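Local coordinates for Phenylalanine/tyrosine ammonia-lyase (Rhodosporidium toruloides, PDB 1Y2M), which catalyses the non-oxidative deamination of L-phenylalanine and L-tyrosine to trans-cinnamic acid and p-coumaric acid, the committed step into phenylpropanoid pathways, at residues B[62-74]-B[382-394]. Numbering follows the deposited sequence.
Sequences LDGYSLNLGDVVS and AHAVLTIEAGQST
Leu-69 enters helix 382-391 as a knob into the hole formed by His-383, Leu-386, Thr-387 and Ala-390. A chi1 of -57°, CG anti to the carbonyl carbon, swings CG over Thr-387 OG1; CD1 makes a CH-pi contact over the centre of one His-383 ring face, 3.8 Å from the centroid, and CD2 meets Ala-390 CB at 3.9 Å. Cut back to alanine, this position would probably leave the hole unfilled and the imidazole face without its methyl.

With no direct hydrogen bond, a water bridges the segments, accepting from Leu-69 N (3.0 Å), donating to Thr-387 OG1 (2.9 Å) and also bonded to His-383 NE2. N-cap Asn-68 and Asp-71 form a capping box that closes the N-terminus of helix 69-74.

Farther along, backbone packs on backbone. Gly-391 CA approaches Leu-67 O at 3.4 Å in a CA-H...O contact, where a side chain would clash. The carbonyl oxygens of Gly-64 and Gly-391 lie 3.1 Å apart; Arg-178 donates to the former, which would ease their repulsion.

The axes of segments 69-74 and 382-391 come within 10.3 Å and cross at 61°: buried helix packing in this mainly helical PAL/histidase chain, away from the substrate-binding residues, joining its N-terminal part to the C-terminal end of helix 368-391. Met-51 of helix 44-52 and Thr-280 of helix 273-303 also touch Leu-69, His-287 hydrogen-bonds His-383 ND1, and strand 60-62 pairs with strand 82-84.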
ATOM      1  N   LEU B  62     -22.856 -33.704   6.985  1.00  9.65           N
ATOM      2  CA  LEU B  62     -21.447 -33.540   6.628  1.00  9.63           C
ATOM      3  C   LEU B  62     -20.787 -34.890   6.360  1.00 13.46           C
ATOM      4  O   LEU B  62     -20.834 -35.801   7.194  1.00 11.69           O
ATOM      5  CB  LEU B  62     -20.703 -32.842   7.761  1.00 12.04           C
ATOM      6  CG  LEU B  62     -21.220 -31.457   8.079  1.00  9.21           C
ATOM      7  CD1 LEU B  62     -20.458 -30.856   9.251  1.00  9.93           C
ATOM      8  CD2 LEU B  62     -21.181 -30.565   6.837  1.00 11.43           C
ATOM      9  N   ASP B  63     -20.203 -35.018   5.170  1.00  9.86           N
ATOM     10  CA  ASP B  63     -19.588 -36.258   4.767  1.00  9.71           C
ATOM     11  C   ASP B  63     -18.130 -36.122   4.355  1.00  9.76           C
ATOM     12  O   ASP B  63     -17.545 -37.092   3.918  1.00  9.68           O
ATOM     13  CB  ASP B  63     -20.402 -36.952   3.649  1.00 10.29           C
ATOM     14  CG  ASP B  63     -20.483 -36.133   2.370  1.00 16.04           C
ATOM     15  OD1 ASP B  63     -19.526 -35.438   2.023  1.00 10.52           O
ATOM     16  OD2 ASP B  63     -21.510 -36.186   1.676  1.00 16.13           O
ATOM     17  N   GLY B  64     -17.545 -34.937   4.527  1.00  9.16           N
ATOM     18  CA  GLY B  64     -16.140 -34.711   4.185  1.00 10.84           C
ATOM     19  C   GLY B  64     -15.878 -34.225   2.753  1.00 11.54           C
ATOM     20  O   GLY B  64     -14.771 -33.795   2.441  1.00 10.45           O
ATOM     21  N   TYR B  65     -16.874 -34.261   1.879  1.00 10.00           N
ATOM     22  CA  TYR B  65     -16.666 -34.009   0.424  1.00  8.84           C
ATOM     23  C   TYR B  65     -17.736 -33.134  -0.260  1.00  9.34           C
ATOM     24  O   TYR B  65     -17.423 -32.449  -1.237  1.00  9.33           O
ATOM     25  CB  TYR B  65     -16.568 -35.349  -0.335  1.00  9.85           C
ATOM     26  CG  TYR B  65     -15.369 -36.160   0.021  1.00 15.63           C
ATOM     27  CD1 TYR B  65     -14.220 -36.126  -0.769  1.00 12.58           C
ATOM     28  CD2 TYR B  65     -15.354 -36.953   1.165  1.00 11.55           C
ATOM     29  CE1 TYR B  65     -13.083 -36.873  -0.414  1.00 15.04           C
ATOM     30  CE2 TYR B  65     -14.232 -37.657   1.542  1.00 11.37           C
ATOM     31  CZ  TYR B  65     -13.095 -37.610   0.762  1.00 15.95           C
ATOM     32  OH  TYR B  65     -12.007 -38.308   1.175  1.00 19.56           O
ATOM     33  N   SER B  66     -18.989 -33.195   0.226  1.00 11.71           N
ATOM     34  CA  SER B  66     -20.161 -32.580  -0.397  1.00 11.43           C
ATOM     35  C   SER B  66     -20.404 -31.156  -0.010  1.00 10.41           C
ATOM     36  O   SER B  66     -21.200 -30.464  -0.648  1.00 11.86           O
ATOM     37  CB  SER B  66     -21.451 -33.366  -0.010  1.00  9.53           C
ATOM     38  OG  SER B  66     -21.401 -34.683  -0.474  1.00 16.37           O
ATOM     39  N   LEU B  67     -19.805 -30.727   1.102  1.00  8.71           N
ATOM     40  CA  LEU B  67     -20.133 -29.439   1.674  1.00  9.90           C
ATOM     41  C   LEU B  67     -19.826 -28.349   0.667  1.00 10.31           C
ATOM     42  O   LEU B  67     -18.721 -28.306   0.125  1.00 12.06           O
ATOM     43  CB  LEU B  67     -19.298 -29.209   2.918  1.00  8.92           C
ATOM     44  CG  LEU B  67     -19.428 -27.896   3.651  1.00 10.06           C
ATOM     45  CD1 LEU B  67     -20.843 -27.748   4.140  1.00 10.12           C
ATOM     46  CD2 LEU B  67     -18.436 -27.721   4.803  1.00 10.23           C
ATOM     47  N   ASN B  68     -20.771 -27.436   0.450  1.00 10.70           N
ATOM     48  CA  ASN B  68     -20.533 -26.307  -0.468  1.00 10.21           C
ATOM     49  C   ASN B  68     -20.684 -24.984   0.247  1.00 10.20           C
ATOM     50  O   ASN B  68     -21.002 -24.942   1.443  1.00 10.71           O
ATOM     51  CB  ASN B  68     -21.447 -26.372  -1.695  1.00 10.71           C
ATOM     52  CG  ASN B  68     -22.927 -26.292  -1.338  1.00  6.85           C
ATOM     53  OD1 ASN B  68     -23.337 -25.452  -0.514  1.00 11.34           O
ATOM     54  ND2 ASN B  68     -23.733 -27.140  -1.956  1.00 12.38           N
ATOM     55  N   LEU B  69     -20.410 -23.889  -0.441  1.00 10.79           N
ATOM     56  CA  LEU B  69     -20.325 -22.624   0.232  1.00 10.35           C
ATOM     57  C   LEU B  69     -21.668 -22.069   0.666  1.00  9.24           C
ATOM     58  O   LEU B  69     -21.799 -21.482   1.759  1.00 10.38           O
ATOM     59  CB  LEU B  69     -19.542 -21.618  -0.620  1.00 10.19           C
ATOM     60  CG  LEU B  69     -18.118 -22.006  -1.020  1.00 10.90           C
ATOM     61  CD1 LEU B  69     -17.430 -20.827  -1.639  1.00 12.98           C
ATOM     62  CD2 LEU B  69     -17.434 -22.489   0.218  1.00 10.28           C
ATOM     63  N   GLY B  70     -22.702 -22.319  -0.141  1.00  9.86           N
ATOM     64  CA  GLY B  70     -24.058 -21.993   0.295  1.00  9.42           C
ATOM     65  C   GLY B  70     -24.442 -22.714   1.576  1.00  9.60           C
ATOM     66  O   GLY B  70     -25.079 -22.117   2.444  1.00 10.90           O
ATOM     67  N   ASP B  71     -24.040 -23.988   1.695  1.00 10.67           N
ATOM     68  CA  ASP B  71     -24.299 -24.788   2.900  1.00 12.13           C
ATOM     69  C   ASP B  71     -23.622 -24.137   4.091  1.00 10.31           C
ATOM     70  O   ASP B  71     -24.218 -24.025   5.175  1.00 10.11           O
ATOM     71  CB  ASP B  71     -23.677 -26.162   2.780  1.00 13.42           C
ATOM     72  CG  ASP B  71     -24.385 -27.097   1.827  1.00 15.61           C
ATOM     73  OD1 ASP B  71     -25.632 -27.013   1.662  1.00 15.23           O
ATOM     74  OD2 ASP B  71     -23.668 -28.017   1.305  1.00 14.42           O
ATOM     75  N   VAL B  72     -22.361 -23.711   3.895  1.00  8.28           N
ATOM     76  CA  VAL B  72     -21.596 -23.085   4.996  1.00  9.26           C
ATOM     77  C   VAL B  72     -22.324 -21.845   5.511  1.00  9.51           C
ATOM     78  O   VAL B  72     -22.550 -21.670   6.720  1.00 11.63           O
ATOM     79  CB  VAL B  72     -20.150 -22.744   4.579  1.00 10.11           C
ATOM     80  CG1 VAL B  72     -19.494 -21.830   5.608  1.00  9.31           C
ATOM     81  CG2 VAL B  72     -19.305 -24.019   4.329  1.00 11.70           C
ATOM     82  N   VAL B  73     -22.740 -21.003   4.574  1.00  8.29           N
ATOM     83  CA  VAL B  73     -23.463 -19.776   4.953  1.00  7.98           C
ATOM     84  C   VAL B  73     -24.778 -20.143   5.668  1.00  8.09           C
ATOM     85  O   VAL B  73     -25.135 -19.525   6.661  1.00 11.36           O
ATOM     86  CB  VAL B  73     -23.752 -18.900   3.739  1.00  8.78           C
ATOM     87  CG1 VAL B  73     -24.628 -17.666   4.153  1.00  9.26           C
ATOM     88  CG2 VAL B  73     -22.460 -18.409   3.117  1.00 12.47           C
ATOM     89  N   SER B  74     -25.494 -21.153   5.185  1.00  9.25           N
ATOM     90  CA  SER B  74     -26.751 -21.550   5.866  1.00 11.61           C
ATOM     91  C   SER B  74     -26.541 -21.961   7.311  1.00 10.79           C
ATOM     92  O   SER B  74     -27.324 -21.605   8.202  1.00 14.06           O
ATOM     93  CB  SER B  74     -27.496 -22.641   5.115  1.00 10.78           C
ATOM     94  OG  SER B  74     -26.783 -23.873   5.029  1.00 12.74           O
ATOM     95  N   ALA B 382     -12.144 -17.566  -7.015  1.00  7.18           N
ATOM     96  CA  ALA B 382     -12.152 -17.676  -5.572  1.00  6.37           C
ATOM     97  C   ALA B 382     -13.190 -18.687  -5.088  1.00  8.19           C
ATOM     98  O   ALA B 382     -12.945 -19.476  -4.149  1.00  9.48           O
ATOM     99  CB  ALA B 382     -12.420 -16.363  -4.939  1.00  7.94           C
ATOM    100  N   HIS B 383     -14.347 -18.692  -5.740  1.00  8.54           N
ATOM    101  CA  HIS B 383     -15.403 -19.632  -5.363  1.00  4.73           C
ATOM    102  C   HIS B 383     -14.866 -21.074  -5.556  1.00  7.02           C
ATOM    103  O   HIS B 383     -15.106 -21.986  -4.737  1.00  9.27           O
ATOM    104  CB  HIS B 383     -16.636 -19.435  -6.259  1.00  6.56           C
ATOM    105  CG  HIS B 383     -17.878 -19.931  -5.630  1.00  9.44           C
ATOM    106  ND1 HIS B 383     -18.713 -19.097  -4.922  1.00 11.96           N
ATOM    107  CD2 HIS B 383     -18.420 -21.165  -5.566  1.00 10.87           C
ATOM    108  CE1 HIS B 383     -19.730 -19.805  -4.463  1.00 14.69           C
ATOM    109  NE2 HIS B 383     -19.575 -21.062  -4.837  1.00 16.66           N
ATOM    110  N   ALA B 384     -14.184 -21.327  -6.670  1.00  9.06           N
ATOM    111  CA  ALA B 384     -13.654 -22.673  -6.886  1.00  9.53           C
ATOM    112  C   ALA B 384     -12.644 -23.042  -5.800  1.00  9.57           C
ATOM    113  O   ALA B 384     -12.674 -24.160  -5.269  1.00  8.70           O
ATOM    114  CB  ALA B 384     -13.033 -22.760  -8.229  1.00  8.88           C
ATOM    115  N   VAL B 385     -11.778 -22.097  -5.440  1.00  8.34           N
ATOM    116  CA  VAL B 385     -10.735 -22.347  -4.411  1.00  9.16           C
ATOM    117  C   VAL B 385     -11.382 -22.643  -3.047  1.00  9.47           C
ATOM    118  O   VAL B 385     -11.052 -23.633  -2.341  1.00  8.07           O
ATOM    119  CB  VAL B 385      -9.737 -21.168  -4.360  1.00  8.54           C
ATOM    120  CG1 VAL B 385      -8.796 -21.322  -3.201  1.00 13.91           C
ATOM    121  CG2 VAL B 385      -9.036 -21.020  -5.680  1.00 10.68           C
ATOM    122  N   LEU B 386     -12.267 -21.756  -2.606  1.00  8.11           N
ATOM    123  CA  LEU B 386     -12.854 -21.873  -1.274  1.00  9.67           C
ATOM    124  C   LEU B 386     -13.765 -23.088  -1.205  1.00  8.94           C
ATOM    125  O   LEU B 386     -13.906 -23.689  -0.136  1.00 11.18           O
ATOM    126  CB  LEU B 386     -13.632 -20.616  -0.901  1.00 10.22           C
ATOM    127  CG  LEU B 386     -12.836 -19.377  -0.538  1.00 11.79           C
ATOM    128  CD1 LEU B 386     -13.736 -18.252  -0.061  1.00 11.93           C
ATOM    129  CD2 LEU B 386     -11.816 -19.733   0.549  1.00 12.99           C
ATOM    130  N   THR B 387     -14.360 -23.496  -2.318  1.00  9.79           N
ATOM    131  CA  THR B 387     -15.184 -24.697  -2.279  1.00  8.89           C
ATOM    132  C   THR B 387     -14.338 -25.926  -1.898  1.00 10.06           C
ATOM    133  O   THR B 387     -14.716 -26.762  -1.064  1.00 10.65           O
ATOM    134  CB  THR B 387     -15.910 -24.924  -3.611  1.00  9.18           C
ATOM    135  OG1 THR B 387     -16.844 -23.853  -3.828  1.00  8.99           O
ATOM    136  CG2 THR B 387     -16.706 -26.225  -3.581  1.00 11.45           C
ATOM    137  N   ILE B 388     -13.177 -26.046  -2.523  1.00  8.44           N
ATOM    138  CA  ILE B 388     -12.251 -27.150  -2.177  1.00  7.37           C
ATOM    139  C   ILE B 388     -11.779 -26.981  -0.742  1.00 10.72           C
ATOM    140  O   ILE B 388     -11.728 -27.970   0.029  1.00 10.61           O
ATOM    141  CB  ILE B 388     -11.076 -27.212  -3.146  1.00  7.61           C
ATOM    142  CG1 ILE B 388     -11.557 -27.760  -4.471  1.00  8.87           C
ATOM    143  CG2 ILE B 388      -9.974 -28.139  -2.593  1.00 11.42           C
ATOM    144  CD1 ILE B 388     -10.536 -27.771  -5.556  1.00 18.24           C
ATOM    145  N   GLU B 389     -11.439 -25.745  -0.368  1.00 10.36           N
ATOM    146  CA  GLU B 389     -10.846 -25.518   0.960  1.00  8.77           C
ATOM    147  C   GLU B 389     -11.853 -25.816   2.061  1.00  9.64           C
ATOM    148  O   GLU B 389     -11.536 -26.500   3.022  1.00 12.64           O
ATOM    149  CB  GLU B 389     -10.286 -24.089   1.055  1.00 10.08           C
ATOM    150  CG  GLU B 389      -9.514 -23.795   2.326  1.00 12.52           C
ATOM    151  CD  GLU B 389      -8.188 -24.485   2.430  1.00 12.21           C
ATOM    152  OE1 GLU B 389      -7.851 -25.230   1.515  1.00 10.93           O
ATOM    153  OE2 GLU B 389      -7.507 -24.260   3.462  1.00 12.82           O
ATOM    154  N   ALA B 390     -13.060 -25.295   1.940  1.00  9.37           N
ATOM    155  CA  ALA B 390     -14.084 -25.406   2.986  1.00  9.96           C
ATOM    156  C   ALA B 390     -14.747 -26.766   2.959  1.00 10.80           C
ATOM    157  O   ALA B 390     -15.082 -27.319   4.004  1.00 14.99           O
ATOM    158  CB  ALA B 390     -15.118 -24.312   2.771  1.00 10.93           C
ATOM    159  N   GLY B 391     -14.879 -27.343   1.770  1.00 11.17           N
ATOM    160  CA  GLY B 391     -15.677 -28.559   1.592  1.00 11.06           C
ATOM    161  C   GLY B 391     -15.047 -29.897   1.390  1.00 11.60           C
ATOM    162  O   GLY B 391     -15.704 -30.923   1.587  1.00 12.23           O
ATOM    163  N   GLN B 392     -13.785 -29.898   0.942  1.00  8.97           N
ATOM    164  CA  GLN B 392     -13.111 -31.082   0.469  1.00 11.90           C
ATOM    165  C   GLN B 392     -11.673 -31.173   0.913  1.00 12.38           C
ATOM    166  O   GLN B 392     -10.891 -31.832   0.251  1.00 12.21           O
ATOM    167  CB  GLN B 392     -13.091 -31.076  -1.061  1.00 13.66           C
ATOM    168  CG  GLN B 392     -14.424 -30.952  -1.668  1.00 14.49           C
ATOM    169  CD  GLN B 392     -14.369 -30.532  -3.124  1.00 15.51           C
ATOM    170  OE1 GLN B 392     -15.110 -29.621  -3.531  1.00 25.32           O
ATOM    171  NE2 GLN B 392     -13.550 -31.192  -3.897  1.00 14.37           N
ATOM    172  N   SER B 393     -11.307 -30.545   2.022  1.00 11.31           N
ATOM    173  CA  SER B 393      -9.920 -30.578   2.451  1.00  8.89           C
ATOM    174  C   SER B 393      -9.773 -30.965   3.908  1.00 12.15           C
ATOM    175  O   SER B 393     -10.588 -30.628   4.757  1.00 13.08           O
ATOM    176  CB  SER B 393      -9.224 -29.230   2.189  1.00  9.98           C
ATOM    177  OG  SER B 393      -9.309 -28.867   0.808  1.00 12.61           O
ATOM    178  N   THR B 394      -8.695 -31.694   4.151  1.00  7.88           N
ATOM    179  CA  THR B 394      -8.171 -31.976   5.478  1.00  9.25           C
ATOM    180  C   THR B 394      -7.014 -31.031   5.726  1.00 10.12           C
ATOM    181  O   THR B 394      -6.039 -31.010   4.949  1.00 10.11           O
ATOM    182  CB  THR B 394      -7.672 -33.416   5.591  1.00 11.03           C
ATOM    183  OG1 THR B 394      -8.717 -34.332   5.212  1.00 10.32           O
ATOM    184  CG2 THR B 394      -7.233 -33.697   6.996  1.00 14.43           C
TER
HETATM  185  O   HOH W   1     -19.699 -24.004  -3.395  1.00 12.44           O